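Local coordinates for protein CalG4 (Micromonospora echinospora, PDB 3IA7) that has the two-domain GT-B fold of the erythromycin biosynthesis protein CIII-like family and forms an assembly of two chains with bound calcium ions, at residues P20-V25 against D45-A50; P103-Y108 against D124-R129; A209-T214 against A387-E392; H262-I267 against E284-I289. All blocks are in the same frame, centred on the assembly; numbering follows the deposited sequence.

Interactions 2 and 4 are buried pairings of parallel strands, one in each sheet of the GT-B fold, with centres about 41 Å apart. Interaction 2 lies inside its sheet and adds a tyrosine-arginine contact. Interaction 4 takes in an edge strand, adds a histidine-glutamate network and touches the second subunit. Interactions 1 and 3 involve helices and no paired strands. Interaction 1 is partly buried and apolar, with a calcium ion beside it that joins the two subunits. Interaction 3 is buried and sets the last helix against the sheet that also holds interaction 2, through an arginine, a water and small apolar groups. Leu24 of helix 15-30 packs on Ala389 and Ala390, so interactions 1 and 3 touch.

Interaction 1 of 4, residues P20-V25 against D45-A50; sequences PSLGLV and DEVKAA. With CA (calcium ion), chain C.
Leu22 and Val25 pack on Val47 and Ala50 of segment 45-50. The contact joins helices 15-30 and 41-49, which belong to the first Rossmann-like domain of the GT-B fold. They cover the same side of its parallel sheet, where Val25 and Val47 both reach Tyr37 of strand 34-39.

The apolar contacts are few. The CG of Leu22 lies beside its own backbone N (chi1 -75°), and its CD2 methyl touches two partners. Leu22 CD2 is 4.0 Å from Ala50 CB and 4.1 Å from Val47 CG2. The Leu22 and Val47 side chains cross at about a right angle. The CG1 of Val25 is 4.0 Å from Ala50 CB, so Ala50 is shared by both helix 15-30 residues.

Backbone oxygens are met as well. Val25 CG1 approaches Ala50 O to 3.7 Å, and Leu22 CD1 lies 4.2 Å from Glu46 O. Ala50 O is hydrogen-bonded by Ser26.

The metal contacts lie toward the start of helix 41-49, away from helix 15-30. Glu46 bends at chi2 (91°), and its carboxylate binds the calcium ion with both oxygens. Leu42 O and two waters also bind the ion, as do Gln225 and His297 of the second subunit. The site therefore bridges the two chains. One of the waters also donates a hydrogen bond to Asp45 OD2, at 2.7 Å, and accepts one from Asp45 N.

Interaction 2 of 4, residues P103-Y108 against D124-R129; sequences PDLVVY and DRPAVR
The Tyr108 ring carries Arg129 CA over one face, 4.1 Å from the ring centroid and 12° off the normal: a CH-pi contact. Ala127 CB meets the edge of the ring, 3.7 Å from Tyr108 CE2. The Arg129 chain bends at chi3 (-59°) and brings its guanidinium round to the hydroxyl. Arg129 NE and NH2 both donate to Tyr108 OH, each at 3.1 Å. The hydroxyl lies in the guanidinium plane, but the ring is turned 69° from it. Glu186 also bonds this OH, so three bonds from two residues hold it.

At the other end, Arg125 NE makes a weak bond to Pro103 O. A water at the guanidinium edge links Arg125 NH2 to Asp104 OD1, while Asp104 OD2 accepts from His6 N.

Between these ends the strands run parallel. Val106 N bonds Pro126 O (3.1 Å), Val128 N bonds Val106 O (2.8 Å) and Tyr108 N bonds Val128 O (2.9 Å).

These are the two strands of a beta-alpha-beta unit. Its helix 113-123 packs on Val106 and Tyr108. Helix 385-400 covers the other face, on Leu105 and Val128, and strand 6-10 pairs with the far side of strand 105-109.

Interaction 3 of 4, residues A209-T214 against A387-E392; sequences AFVGPT and ARAADE
Arg388 reaches across to Val211 and Ala209 in a nearly straight line. Its CG is opposite the backbone N (chi1 -179°), and the chain stays extended as far as NE. The aliphatic part runs obliquely past Val211, and Arg388 CD is 3.8 Å from Val211 CG1. The guanidinium then lies with one face over Val211 CG1 and Ala209 CB.

Val211 holds CG1 beside its own backbone N (chi1 -57°). This methyl touches both Arg388 and Ala389, and Val211 CG1 is 4.1 Å from Ala389 CB. Glu392 bends at chi2 (-80°), which turns its carboxylate out toward Ala209, beside the Arg388 guanidinium. Glu392 CD is 3.8 Å from Ala209 CB. Glu392 OE2 forms a salt bridge with Arg388 NE, at 3.2 Å, one helical turn earlier. The bond reaches the anti side of OE2, and the oxygen is tilted slightly from the guanidinium plane.

Helix 385-400 is the last of the chain. As is usual in GT-B proteins, it packs on the N-terminal domain. Here it meets strand 208-210, an edge strand of that sheet, and Ile190 of the neighbouring strand 189-191.

The other guanidinium nitrogens have separate partners. Arg388 NH1 bonds Ser383 O. Arg388 NH2 donates to a water 2.9 Å away, which lies in the guanidinium plane. The same water accepts from Phe210 N at 3.0 Å.

Interaction 4 of 4, residues H262-I267 against E284-I289; sequences HVVMAI and EAHQWI
His262 and Glu284 meet because of their first torsions. His262 places CG opposite its backbone N (chi1 -176°). Glu284 sets CG between its N and carbonyl carbon (chi1 58°) and then runs extended beside Val264. His262 NE2 donates to Glu284 OE2 at 2.6 Å, nearly straight at 172°. The oxygen lies in the imidazole plane, but the ring and carboxylate planes are almost perpendicular. OE2 is approached on its anti side and also accepts from Trp224 NE1. Glu284 OE1 accepts from His286 NE2 at 2.8 Å. Bonds on both oxygens limit rotation of the carboxylate.

Four backbone bonds, such as Met265 N to Glu284 O (2.8 Å) and Ile267 N to His286 O (2.8 Å), zip the parallel strands together. On the carboxylate side, Ile289 folds back against strand 262-266. Ile289 CG1 is 3.9 Å from Val264 CG1, and Ile289 CG2 is 3.8 Å from Ala266 CB. On the other face, the CE of selenomethionine Met265 touches Ala285 CB, where helix 246-256 packs on Met265.

The His286 ring meets Trp288 of the second subunit edge-to-face. Strand 283-286 is one edge strand, within this chain, of the parallel, Rossmann-like sheet in the C-terminal domain of the GT-B fold.

Interaction 1 of 4, residues P20-V25 against D45-A50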
loop_
_atom_site.group_PDB
_atom_site.type_symbol
_atom_site.label_atom_id
_atom_site.label_comp_id
_atom_site.label_asym_id
_atom_site.label_seq_id
_atom_site.Cartn_x
_atom_site.Cartn_y
_atom_site.Cartn_z
ATOM N N PRO A 20 10.506 -1.812 -2.214
ATOM C CA PRO A 20 10.102 -1.527 -3.590
ATOM C C PRO A 20 9.864 -2.798 -4.468
ATOM O O PRO A 20 9.013 -2.767 -5.329
ATOM C CB PRO A 20 11.276 -0.703 -4.130
ATOM C CG PRO A 20 11.924 -0.113 -2.911
ATOM C CD PRO A 20 11.819 -1.207 -1.899
ATOM N N SER A 21 10.557 -3.882 -4.175
ATOM C CA SER A 21 10.491 -5.192 -4.909
ATOM C C SER A 21 9.170 -5.913 -4.638
ATOM O O SER A 21 8.752 -6.742 -5.433
ATOM C CB SER A 21 11.633 -6.153 -4.452
ATOM O OG SER A 21 11.440 -6.792 -3.127
ATOM N N LEU A 22 8.558 -5.628 -3.483
ATOM C CA LEU A 22 7.488 -6.470 -2.964
ATOM C C LEU A 22 6.218 -6.435 -3.813
ATOM O O LEU A 22 5.566 -7.482 -3.999
ATOM C CB LEU A 22 7.130 -6.105 -1.480
ATOM C CG LEU A 22 8.136 -6.572 -0.385
ATOM C CD1 LEU A 22 7.508 -6.428 1.057
ATOM C CD2 LEU A 22 8.649 -7.966 -0.645
ATOM N N GLY A 23 5.859 -5.249 -4.304
ATOM C CA GLY A 23 4.750 -5.073 -5.274
ATOM C C GLY A 23 4.902 -6.007 -6.487
ATOM O O GLY A 23 3.938 -6.640 -6.898
ATOM N N LEU A 24 6.115 -6.061 -7.060
ATOM C CA LEU A 24 6.416 -6.974 -8.169
ATOM C C LEU A 24 6.271 -8.440 -7.775
ATOM O O LEU A 24 5.720 -9.226 -8.534
ATOM C CB LEU A 24 7.803 -6.715 -8.742
ATOM C CG LEU A 24 8.245 -7.603 -9.901
ATOM C CD1 LEU A 24 7.234 -7.593 -11.122
ATOM C CD2 LEU A 24 9.683 -7.143 -10.313
ATOM N N VAL A 25 6.816 -8.807 -6.616
ATOM C CA VAL A 25 6.654 -10.162 -6.089
ATOM C C VAL A 25 5.176 -10.570 -6.093
ATOM O O VAL A 25 4.822 -11.640 -6.588
ATOM C CB VAL A 25 7.242 -10.291 -4.648
ATOM C CG1 VAL A 25 6.769 -11.573 -3.993
ATOM C CG2 VAL A 25 8.787 -10.238 -4.686
ATOM N N ASP A 45 9.212 -12.663 7.173
ATOM C CA ASP A 45 7.748 -12.562 7.329
ATOM C C ASP A 45 7.096 -11.666 6.274
ATOM O O ASP A 45 6.063 -12.027 5.688
ATOM C CB ASP A 45 7.363 -12.218 8.752
ATOM C CG ASP A 45 7.811 -13.306 9.733
ATOM O OD1 ASP A 45 7.227 -14.414 9.679
ATOM O OD2 ASP A 45 8.782 -13.083 10.449
ATOM N N GLU A 46 7.752 -10.553 6.000
ATOM C CA GLU A 46 7.252 -9.561 5.073
ATOM C C GLU A 46 7.212 -10.155 3.624
ATOM O O GLU A 46 6.251 -9.960 2.856
ATOM C CB GLU A 46 8.179 -8.352 5.126
ATOM C CG GLU A 46 8.061 -7.570 6.427
ATOM C CD GLU A 46 9.010 -8.012 7.541
ATOM O OE1 GLU A 46 9.467 -9.192 7.558
ATOM O OE2 GLU A 46 9.247 -7.192 8.467
ATOM N N VAL A 47 8.254 -10.881 3.278
ATOM C CA VAL A 47 8.385 -11.476 1.955
ATOM C C VAL A 47 7.359 -12.624 1.764
ATOM O O VAL A 47 6.775 -12.779 0.694
ATOM C CB VAL A 47 9.852 -11.920 1.806
ATOM C CG1 VAL A 47 9.987 -12.859 0.718
ATOM C CG2 VAL A 47 10.795 -10.627 1.622
ATOM N N LYS A 48 7.144 -13.414 2.817
ATOM C CA LYS A 48 6.169 -14.488 2.805
ATOM C C LYS A 48 4.785 -13.941 2.619
ATOM O O LYS A 48 3.997 -14.504 1.878
ATOM C CB LYS A 48 6.233 -15.285 4.107
ATOM C CG LYS A 48 7.485 -16.184 4.072
ATOM C CD LYS A 48 7.701 -16.889 5.388
ATOM C CE LYS A 48 8.946 -17.739 5.252
ATOM N NZ LYS A 48 8.961 -18.724 6.335
ATOM N N ALA A 49 4.478 -12.853 3.327
ATOM C CA ALA A 49 3.154 -12.238 3.206
ATOM C C ALA A 49 2.923 -11.720 1.793
ATOM O O ALA A 49 1.777 -11.699 1.331
ATOM C CB ALA A 49 2.967 -11.087 4.246
ATOM N N ALA A 50 4.001 -11.304 1.124
ATOM C CA ALA A 50 3.946 -10.842 -0.272
ATOM C C ALA A 50 3.689 -11.993 -1.288
ATOM O O ALA A 50 3.382 -11.756 -2.468
ATOM C CB ALA A 50 5.265 -10.103 -0.621
HETATM CA CA CA C . 10.318 -8.879 9.971
HETATM O O HOH W 1 10.547 -11.271 9.607
HETATM O O HOH W 2 11.252 -9.618 12.087
#

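Interaction 2 of 4, residues P103-Y108 against D124-R129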
loop_
_atom_site.group_PDB
_atom_site.type_symbol
_atom_site.label_atom_id
_atom_site.label_comp_id
_atom_site.label_asym_id
_atom_site.label_seq_id
_atom_site.Cartn_x
_atom_site.Cartn_y
_atom_site.Cartn_z
ATOM N N PRO A 103 15.925 -22.155 -10.743
ATOM C CA PRO A 103 14.708 -21.488 -11.183
ATOM C C PRO A 103 14.785 -21.183 -12.687
ATOM O O PRO A 103 15.844 -21.295 -13.273
ATOM C CB PRO A 103 14.728 -20.177 -10.370
ATOM C CG PRO A 103 16.203 -19.824 -10.238
ATOM C CD PRO A 103 16.824 -21.240 -9.985
ATOM N N ASP A 104 13.698 -20.705 -13.270
ATOM C CA ASP A 104 13.644 -20.292 -14.690
ATOM C C ASP A 104 14.213 -18.884 -14.936
ATOM O O ASP A 104 14.613 -18.544 -16.042
ATOM C CB ASP A 104 12.186 -20.261 -15.111
ATOM C CG ASP A 104 11.532 -21.613 -15.011
ATOM O OD1 ASP A 104 12.221 -22.618 -15.251
ATOM O OD2 ASP A 104 10.337 -21.668 -14.673
ATOM N N LEU A 105 14.214 -18.063 -13.896
ATOM C CA LEU A 105 14.613 -16.647 -14.038
ATOM C C LEU A 105 15.208 -16.136 -12.710
ATOM O O LEU A 105 14.673 -16.485 -11.666
ATOM C CB LEU A 105 13.381 -15.807 -14.392
ATOM C CG LEU A 105 13.655 -14.307 -14.466
ATOM C CD1 LEU A 105 14.541 -13.955 -15.718
ATOM C CD2 LEU A 105 12.299 -13.533 -14.434
ATOM N N VAL A 106 16.294 -15.349 -12.755
ATOM C CA VAL A 106 16.911 -14.737 -11.561
ATOM C C VAL A 106 16.576 -13.249 -11.584
ATOM O O VAL A 106 16.830 -12.545 -12.590
ATOM C CB VAL A 106 18.467 -14.948 -11.576
ATOM C CG1 VAL A 106 19.187 -14.207 -10.417
ATOM C CG2 VAL A 106 18.794 -16.477 -11.544
ATOM N N VAL A 107 15.931 -12.759 -10.560
ATOM C CA VAL A 107 15.635 -11.324 -10.518
ATOM C C VAL A 107 16.486 -10.855 -9.344
ATOM O O VAL A 107 16.328 -11.367 -8.229
ATOM C CB VAL A 107 14.142 -11.081 -10.258
ATOM C CG1 VAL A 107 13.865 -9.557 -10.122
ATOM C CG2 VAL A 107 13.276 -11.674 -11.397
ATOM N N TYR A 108 17.400 -9.937 -9.566
ATOM C CA TYR A 108 18.264 -9.474 -8.463
ATOM C C TYR A 108 18.219 -7.962 -8.307
ATOM O O TYR A 108 18.173 -7.180 -9.295
ATOM C CB TYR A 108 19.721 -9.910 -8.707
ATOM C CG TYR A 108 20.332 -9.348 -10.015
ATOM C CD1 TYR A 108 21.063 -8.135 -9.999
ATOM C CD2 TYR A 108 20.228 -10.031 -11.230
ATOM C CE1 TYR A 108 21.613 -7.600 -11.169
ATOM C CE2 TYR A 108 20.834 -9.481 -12.458
ATOM C CZ TYR A 108 21.519 -8.248 -12.367
ATOM O OH TYR A 108 22.121 -7.673 -13.477
ATOM N N ASP A 124 22.768 -20.963 -15.938
ATOM C CA ASP A 124 22.473 -20.737 -17.361
ATOM C C ASP A 124 21.006 -20.278 -17.541
ATOM O O ASP A 124 20.187 -20.947 -18.216
ATOM C CB ASP A 124 22.802 -21.996 -18.205
ATOM C CG ASP A 124 22.578 -21.783 -19.717
ATOM O OD1 ASP A 124 22.739 -20.673 -20.209
ATOM O OD2 ASP A 124 22.207 -22.731 -20.427
ATOM N N ARG A 125 20.691 -19.156 -16.905
ATOM C CA ARG A 125 19.322 -18.625 -16.876
ATOM C C ARG A 125 19.372 -17.148 -17.179
ATOM O O ARG A 125 20.366 -16.512 -16.875
ATOM C CB ARG A 125 18.667 -18.870 -15.494
ATOM C CG ARG A 125 18.399 -20.344 -15.171
ATOM C CD ARG A 125 17.423 -20.946 -16.196
ATOM N NE ARG A 125 16.997 -22.323 -15.863
ATOM C CZ ARG A 125 17.526 -23.451 -16.348
ATOM N NH1 ARG A 125 18.554 -23.432 -17.210
ATOM N NH2 ARG A 125 17.015 -24.623 -15.971
ATOM N N PRO A 126 18.279 -16.590 -17.726
ATOM C CA PRO A 126 18.166 -15.148 -17.930
ATOM C C PRO A 126 18.017 -14.442 -16.591
ATOM O O PRO A 126 17.649 -15.076 -15.559
ATOM C CB PRO A 126 16.892 -14.995 -18.796
ATOM C CG PRO A 126 16.061 -16.173 -18.424
ATOM C CD PRO A 126 17.062 -17.313 -18.148
ATOM N N ALA A 127 18.375 -13.165 -16.554
ATOM C CA ALA A 127 18.282 -12.413 -15.324
ATOM C C ALA A 127 17.676 -11.049 -15.581
ATOM O O ALA A 127 17.755 -10.540 -16.700
ATOM C CB ALA A 127 19.699 -12.265 -14.628
ATOM N N VAL A 128 17.026 -10.506 -14.552
ATOM C CA VAL A 128 16.448 -9.177 -14.571
ATOM C C VAL A 128 17.030 -8.435 -13.404
ATOM O O VAL A 128 17.021 -8.959 -12.284
ATOM C CB VAL A 128 14.912 -9.236 -14.316
ATOM C CG1 VAL A 128 14.314 -7.801 -14.074
ATOM C CG2 VAL A 128 14.192 -9.988 -15.402
ATOM N N ARG A 129 17.480 -7.198 -13.638
ATOM C CA ARG A 129 17.972 -6.357 -12.583
ATOM C C ARG A 129 16.830 -5.449 -12.027
ATOM O O ARG A 129 16.041 -4.860 -12.801
ATOM C CB ARG A 129 19.116 -5.471 -13.098
ATOM C CG ARG A 129 19.637 -4.501 -12.002
ATOM C CD ARG A 129 20.905 -3.719 -12.502
ATOM N NE ARG A 129 21.986 -4.674 -12.866
ATOM C CZ ARG A 129 23.281 -4.381 -12.901
ATOM N NH1 ARG A 129 23.690 -3.146 -12.612
ATOM N NH2 ARG A 129 24.171 -5.337 -13.186
HETATM O O HOH W 3 14.529 -23.828 -14.379
#

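Interaction 3 of 4, residues A209-T214 against A387-E392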
loop_
_atom_site.group_PDB
_atom_site.type_symbol
_atom_site.label_atom_id
_atom_site.label_comp_id
_atom_site.label_asym_id
_atom_site.label_seq_id
_atom_site.Cartn_x
_atom_site.Cartn_y
_atom_site.Cartn_z
ATOM N N ALA A 209 13.138 -0.302 -17.928
ATOM C CA ALA A 209 11.741 0.101 -17.716
ATOM C C ALA A 209 11.592 0.989 -16.446
ATOM O O ALA A 209 11.850 0.547 -15.311
ATOM C CB ALA A 209 10.826 -1.130 -17.635
ATOM N N PHE A 210 11.183 2.235 -16.641
ATOM C CA PHE A 210 11.008 3.175 -15.460
ATOM C C PHE A 210 9.561 3.053 -14.955
ATOM O O PHE A 210 8.632 3.714 -15.474
ATOM C CB PHE A 210 11.403 4.619 -15.834
ATOM C CG PHE A 210 12.868 4.740 -16.210
ATOM C CD1 PHE A 210 13.826 5.010 -15.209
ATOM C CD2 PHE A 210 13.286 4.473 -17.513
ATOM C CE1 PHE A 210 15.215 5.077 -15.537
ATOM C CE2 PHE A 210 14.680 4.523 -17.886
ATOM C CZ PHE A 210 15.639 4.808 -16.870
ATOM N N VAL A 211 9.350 2.144 -14.009
ATOM C CA VAL A 211 7.978 1.786 -13.583
ATOM C C VAL A 211 7.430 2.626 -12.429
ATOM O O VAL A 211 6.252 2.539 -12.057
ATOM C CB VAL A 211 7.807 0.237 -13.324
ATOM C CG1 VAL A 211 8.200 -0.588 -14.610
ATOM C CG2 VAL A 211 8.598 -0.160 -12.036
ATOM N N GLY A 212 8.275 3.454 -11.854
ATOM C CA GLY A 212 7.876 4.280 -10.716
ATOM C C GLY A 212 7.800 3.550 -9.346
ATOM O O GLY A 212 8.029 2.302 -9.291
ATOM N N PRO A 213 7.453 4.284 -8.261
ATOM C CA PRO A 213 7.339 3.714 -6.896
ATOM C C PRO A 213 6.116 2.806 -6.808
ATOM O O PRO A 213 5.222 2.895 -7.663
ATOM C CB PRO A 213 7.201 4.959 -5.993
ATOM C CG PRO A 213 6.658 6.031 -6.871
ATOM C CD PRO A 213 7.117 5.723 -8.288
ATOM N N THR A 214 6.090 1.855 -5.874
ATOM C CA THR A 214 4.868 1.055 -5.745
ATOM C C THR A 214 4.009 2.044 -4.967
ATOM O O THR A 214 4.506 2.706 -4.062
ATOM C CB THR A 214 5.056 -0.345 -5.041
ATOM O OG1 THR A 214 5.594 -1.312 -5.967
ATOM C CG2 THR A 214 3.722 -0.882 -4.546
ATOM N N ALA A 387 2.066 -3.623 -11.994
ATOM C CA ALA A 387 1.428 -4.346 -13.107
ATOM C C ALA A 387 2.278 -4.276 -14.381
ATOM O O ALA A 387 2.393 -5.250 -15.123
ATOM C CB ALA A 387 -0.019 -3.888 -13.341
ATOM N N ARG A 388 2.848 -3.102 -14.610
ATOM C CA ARG A 388 3.721 -2.900 -15.732
ATOM C C ARG A 388 5.014 -3.649 -15.537
ATOM O O ARG A 388 5.550 -4.232 -16.487
ATOM C CB ARG A 388 4.109 -1.429 -15.863
ATOM C CG ARG A 388 5.033 -1.234 -17.084
ATOM C CD ARG A 388 5.532 0.201 -17.169
ATOM N NE ARG A 388 6.549 0.325 -18.227
ATOM C CZ ARG A 388 7.341 1.373 -18.394
ATOM N NH1 ARG A 388 7.243 2.420 -17.570
ATOM N NH2 ARG A 388 8.240 1.342 -19.363
ATOM N N ALA A 389 5.535 -3.609 -14.328
ATOM C CA ALA A 389 6.783 -4.322 -14.026
ATOM C C ALA A 389 6.644 -5.842 -14.304
ATOM O O ALA A 389 7.533 -6.450 -14.943
ATOM C CB ALA A 389 7.188 -4.045 -12.597
ATOM N N ALA A 390 5.501 -6.418 -13.911
ATOM C CA ALA A 390 5.175 -7.848 -14.170
ATOM C C ALA A 390 5.001 -8.111 -15.678
ATOM O O ALA A 390 5.442 -9.139 -16.178
ATOM C CB ALA A 390 3.950 -8.261 -13.400
ATOM N N ASP A 391 4.360 -7.177 -16.387
ATOM C CA ASP A 391 4.220 -7.274 -17.845
ATOM C C ASP A 391 5.605 -7.339 -18.525
ATOM O O ASP A 391 5.824 -8.179 -19.431
ATOM C CB ASP A 391 3.416 -6.081 -18.426
ATOM C CG ASP A 391 1.920 -6.147 -18.125
ATOM O OD1 ASP A 391 1.405 -7.141 -17.546
ATOM O OD2 ASP A 391 1.237 -5.191 -18.530
ATOM N N GLU A 392 6.528 -6.507 -18.054
ATOM C CA GLU A 392 7.863 -6.399 -18.669
ATOM C C GLU A 392 8.603 -7.693 -18.375
ATOM O O GLU A 392 9.269 -8.234 -19.229
ATOM C CB GLU A 392 8.681 -5.265 -18.049
ATOM C CG GLU A 392 8.116 -3.863 -18.242
ATOM C CD GLU A 392 8.400 -3.237 -19.595
ATOM O OE1 GLU A 392 9.249 -3.737 -20.371
ATOM O OE2 GLU A 392 7.780 -2.192 -19.872
HETATM O O HOH W 4 10.137 3.583 -19.144
#

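Interaction 4 of 4, residues H262-I267 against E284-I289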
loop_
_atom_site.group_PDB
_atom_site.type_symbol
_atom_site.label_atom_id
_atom_site.label_comp_id
_atom_site.label_asym_id
_atom_site.label_seq_id
_atom_site.Cartn_x
_atom_site.Cartn_y
_atom_site.Cartn_z
ATOM N N HIS A 262 -1.214 22.979 10.818
ATOM C CA HIS A 262 -1.361 21.742 11.591
ATOM C C HIS A 262 -0.241 20.816 11.185
ATOM O O HIS A 262 -0.091 20.478 9.976
ATOM C CB HIS A 262 -2.707 21.065 11.369
ATOM C CG HIS A 262 -2.884 19.840 12.234
ATOM N ND1 HIS A 262 -3.333 19.909 13.540
ATOM C CD2 HIS A 262 -2.629 18.534 11.997
ATOM C CE1 HIS A 262 -3.377 18.689 14.057
ATOM N NE2 HIS A 262 -2.942 17.842 13.145
ATOM N N VAL A 263 0.543 20.389 12.178
ATOM C CA VAL A 263 1.790 19.632 11.885
ATOM C C VAL A 263 1.619 18.176 12.344
ATOM O O VAL A 263 1.250 17.908 13.518
ATOM C CB VAL A 263 3.038 20.304 12.568
ATOM C CG1 VAL A 263 4.347 19.457 12.301
ATOM C CG2 VAL A 263 3.193 21.777 12.061
ATOM N N VAL A 264 1.899 17.244 11.437
ATOM C CA VAL A 264 1.930 15.819 11.792
ATOM C C VAL A 264 3.368 15.324 11.726
ATOM O O VAL A 264 4.002 15.424 10.668
ATOM C CB VAL A 264 1.043 14.960 10.862
ATOM C CG1 VAL A 264 1.131 13.474 11.278
ATOM C CG2 VAL A 264 -0.390 15.490 10.830
HETATM N N MSE A 265 3.876 14.854 12.864
HETATM C CA MSE A 265 5.258 14.403 12.922
HETATM C C MSE A 265 5.267 12.899 13.091
HETATM O O MSE A 265 4.693 12.373 14.053
HETATM C CB MSE A 265 6.059 15.111 14.022
HETATM C CG MSE A 265 5.752 16.633 14.101
HETATM SE SE MSE A 265 7.139 17.577 15.025
HETATM C CE MSE A 265 6.674 16.864 16.843
ATOM N N ALA A 266 5.896 12.202 12.143
ATOM C CA ALA A 266 6.099 10.739 12.213
ATOM C C ALA A 266 7.522 10.504 12.692
ATOM O O ALA A 266 8.497 10.844 11.985
ATOM C CB ALA A 266 5.906 10.107 10.853
ATOM N N ILE A 267 7.652 9.950 13.893
ATOM C CA ILE A 267 8.942 9.892 14.568
ATOM C C ILE A 267 9.597 8.496 14.540
ATOM O O ILE A 267 10.702 8.312 15.010
ATOM C CB ILE A 267 8.879 10.494 16.010
ATOM C CG1 ILE A 267 8.162 9.528 16.989
ATOM C CG2 ILE A 267 8.288 11.898 16.010
ATOM C CD1 ILE A 267 8.121 10.034 18.440
ATOM N N GLU A 284 0.896 17.139 16.265
ATOM C CA GLU A 284 0.722 15.790 16.770
ATOM C C GLU A 284 1.913 14.917 16.384
ATOM O O GLU A 284 2.461 15.025 15.271
ATOM C CB GLU A 284 -0.584 15.217 16.266
ATOM C CG GLU A 284 -0.752 15.171 14.742
ATOM C CD GLU A 284 -2.141 14.628 14.376
ATOM O OE1 GLU A 284 -2.477 13.555 14.901
ATOM O OE2 GLU A 284 -2.904 15.262 13.604
ATOM N N ALA A 285 2.310 14.044 17.284
ATOM C CA ALA A 285 3.440 13.177 16.996
ATOM C C ALA A 285 3.048 11.711 17.148
ATOM O O ALA A 285 2.339 11.353 18.092
ATOM C CB ALA A 285 4.623 13.543 17.915
ATOM N N HIS A 286 3.501 10.868 16.214
ATOM C CA HIS A 286 3.132 9.451 16.200
ATOM C C HIS A 286 4.374 8.691 15.799
ATOM O O HIS A 286 5.123 9.170 14.943
ATOM C CB HIS A 286 2.118 9.201 15.084
ATOM C CG HIS A 286 0.840 9.943 15.246
ATOM N ND1 HIS A 286 -0.231 9.424 15.932
ATOM C CD2 HIS A 286 0.467 11.176 14.823
ATOM C CE1 HIS A 286 -1.209 10.318 15.935
ATOM N NE2 HIS A 286 -0.815 11.377 15.255
ATOM N N GLN A 287 4.590 7.512 16.361
ATOM C CA GLN A 287 5.623 6.641 15.822
ATOM C C GLN A 287 5.337 6.278 14.364
ATOM O O GLN A 287 6.246 6.330 13.548
ATOM C CB GLN A 287 5.801 5.388 16.660
ATOM C CG GLN A 287 6.446 5.667 18.047
ATOM C CD GLN A 287 6.898 4.396 18.760
ATOM O OE1 GLN A 287 6.337 3.316 18.552
ATOM N NE2 GLN A 287 7.934 4.509 19.565
ATOM N N TRP A 288 4.079 5.903 14.082
ATOM C CA TRP A 288 3.572 5.643 12.744
ATOM C C TRP A 288 2.313 6.460 12.445
ATOM O O TRP A 288 1.440 6.641 13.285
ATOM C CB TRP A 288 3.237 4.168 12.561
ATOM C CG TRP A 288 4.472 3.349 12.272
ATOM C CD1 TRP A 288 5.078 3.189 11.048
ATOM C CD2 TRP A 288 5.267 2.643 13.199
ATOM N NE1 TRP A 288 6.195 2.400 11.161
ATOM C CE2 TRP A 288 6.344 2.064 12.473
ATOM C CE3 TRP A 288 5.151 2.359 14.573
ATOM C CZ2 TRP A 288 7.287 1.256 13.076
ATOM C CZ3 TRP A 288 6.077 1.627 15.140
ATOM C CH2 TRP A 288 7.143 1.053 14.405
ATOM N N ILE A 289 2.198 6.867 11.199
ATOM C CA ILE A 289 1.016 7.566 10.708
ATOM C C ILE A 289 0.769 7.037 9.282
ATOM O O ILE A 289 1.719 6.597 8.633
ATOM C CB ILE A 289 1.229 9.112 10.806
ATOM C CG1 ILE A 289 -0.065 9.869 10.506
ATOM C CG2 ILE A 289 2.319 9.608 9.841
ATOM C CD1 ILE A 289 -1.197 9.422 11.349
#